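Local coordinates for protein L-asparagine oxygenase (PDB 2OG5) that catalyses the iron(II)- and 2-oxoglutarate-dependent 3-hydroxylation of free L-asparagine, supplying the hydroxylated residue used to build the calcium-dependent lipopeptide antibiotic of Streptomyces coelicolor, at residues Pro116-Asn119 with Gly120-Gln123. Residues are numbered along the deposited sequence; the frame is centred on the assembly and turned at random.
Sequences PRVN and GSVQ
Pro116 and Ser121 meet across the mouth of a tight loop whose bend, a type II beta turn from Val118 to Ser121, illustrates how a reverse turn can be closed through a solvent molecule. The loop belongs to the long connection between strand 99-103 and helix 128-140 in this jelly-roll oxygenase of the clavaminate synthase family. CB and CG of the Pro116 ring lie against the serine hydroxyl; its CB lies 3.4 Å from Ser121 OG, a plain van der Waals approach. That hydroxyl has its polar partner in the carboxylate of Asp157, and the backbones of Ser121 and Asp157 are also hydrogen-bonded, which ties the far arm of the turn to strand 156-158. With OG anti to the backbone N (chi1 -173°), Ser121 swings its oxygen beside its own carbonyl carbon and over to the proline. At Val118 one methyl does the touching: CG2 stands 4.1 Å from Ser121 CB, in loose apolar contact across the opening. The carbonyl of the same valine reaches in as well, Val118 O lying 3.6 Å from Ser121 CB. Asn119 and Gly120 form the corner: Asn119 is extended and Gly120 takes a positive phi (79°), as the second corner of a type II turn does. Gly120, having no CB, sits beside Asn119 O without crowding it. The Asn119 side chain is about 6 Å from that of Asn170, an asparagine-binding residue, which places the bend probably beside the substrate pocket. Bridging its two ends is one water, which donates to Val118 O at 2.6 Å and accepts from Ser121 N at 2.9 Å.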
loop_
_atom_site.group_PDB
_atom_site.type_symbol
_atom_site.label_atom_id
_atom_site.label_comp_id
_atom_site.label_asym_id
_atom_site.label_seq_id
_atom_site.Cartn_x
_atom_site.Cartn_y
_atom_site.Cartn_z
ATOM N N PRO A 116 -17.588 2.674 -6.878
ATOM C CA PRO A 116 -17.612 4.142 -6.960
ATOM C C PRO A 116 -16.845 4.669 -8.170
ATOM O O PRO A 116 -15.901 4.029 -8.631
ATOM C CB PRO A 116 -16.925 4.585 -5.661
ATOM C CG PRO A 116 -17.005 3.440 -4.759
ATOM C CD PRO A 116 -17.028 2.208 -5.597
ATOM N N ARG A 117 -17.256 5.835 -8.662
ATOM C CA ARG A 117 -16.746 6.384 -9.907
ATOM C C ARG A 117 -16.337 7.861 -9.777
ATOM O O ARG A 117 -16.274 8.579 -10.771
ATOM C CB ARG A 117 -17.826 6.226 -10.972
ATOM C CG ARG A 117 -17.319 6.290 -12.380
ATOM C CD ARG A 117 -18.418 5.998 -13.372
ATOM N NE ARG A 117 -19.087 4.736 -13.074
ATOM C CZ ARG A 117 -20.300 4.401 -13.509
ATOM N NH1 ARG A 117 -21.002 5.213 -14.295
ATOM N NH2 ARG A 117 -20.811 3.230 -13.164
ATOM N N VAL A 118 -16.046 8.296 -8.558
ATOM C CA VAL A 118 -15.615 9.667 -8.292
ATOM C C VAL A 118 -14.184 9.649 -7.807
ATOM O O VAL A 118 -13.747 8.673 -7.189
ATOM C CB VAL A 118 -16.524 10.359 -7.259
ATOM C CG1 VAL A 118 -17.935 10.465 -7.810
ATOM C CG2 VAL A 118 -16.517 9.616 -5.933
ATOM N N ASN A 119 -13.438 10.705 -8.107
ATOM C CA ASN A 119 -12.075 10.826 -7.605
ATOM C C ASN A 119 -12.103 11.179 -6.124
ATOM O O ASN A 119 -13.006 11.874 -5.661
ATOM C CB ASN A 119 -11.281 11.872 -8.400
ATOM C CG ASN A 119 -9.775 11.780 -8.162
ATOM O OD1 ASN A 119 -9.065 12.779 -8.195
ATOM N ND2 ASN A 119 -9.292 10.580 -7.893
ATOM N N GLY A 120 -11.131 10.682 -5.375
ATOM C CA GLY A 120 -11.071 10.979 -3.942
ATOM C C GLY A 120 -12.030 10.146 -3.101
ATOM O O GLY A 120 -12.256 10.449 -1.929
ATOM N N SER A 121 -12.583 9.088 -3.694
ATOM C CA SER A 121 -13.498 8.178 -3.006
ATOM C C SER A 121 -12.802 7.540 -1.788
ATOM O O SER A 121 -11.703 7.019 -1.919
ATOM C CB SER A 121 -13.922 7.073 -3.998
ATOM O OG SER A 121 -14.922 6.246 -3.457
ATOM N N VAL A 122 -13.433 7.618 -0.618
ATOM C CA VAL A 122 -12.898 7.019 0.612
ATOM C C VAL A 122 -14.014 6.358 1.422
ATOM O O VAL A 122 -15.195 6.619 1.195
ATOM C CB VAL A 122 -12.166 8.075 1.487
ATOM C CG1 VAL A 122 -10.984 8.651 0.743
ATOM C CG2 VAL A 122 -13.134 9.172 1.905
ATOM N N GLN A 123 -13.632 5.525 2.389
ATOM C CA GLN A 123 -14.580 4.780 3.217
ATOM C C GLN A 123 -14.719 5.453 4.574
ATOM O O GLN A 123 -13.972 5.161 5.508
ATOM C CB GLN A 123 -14.117 3.321 3.364
ATOM C CG GLN A 123 -15.085 2.403 4.093
ATOM C CD GLN A 123 -16.387 2.218 3.338
ATOM O OE1 GLN A 123 -16.386 1.966 2.131
ATOM N NE2 GLN A 123 -17.499 2.361 4.043
HETATM O O HOH W 1 -11.745 7.493 -6.027
#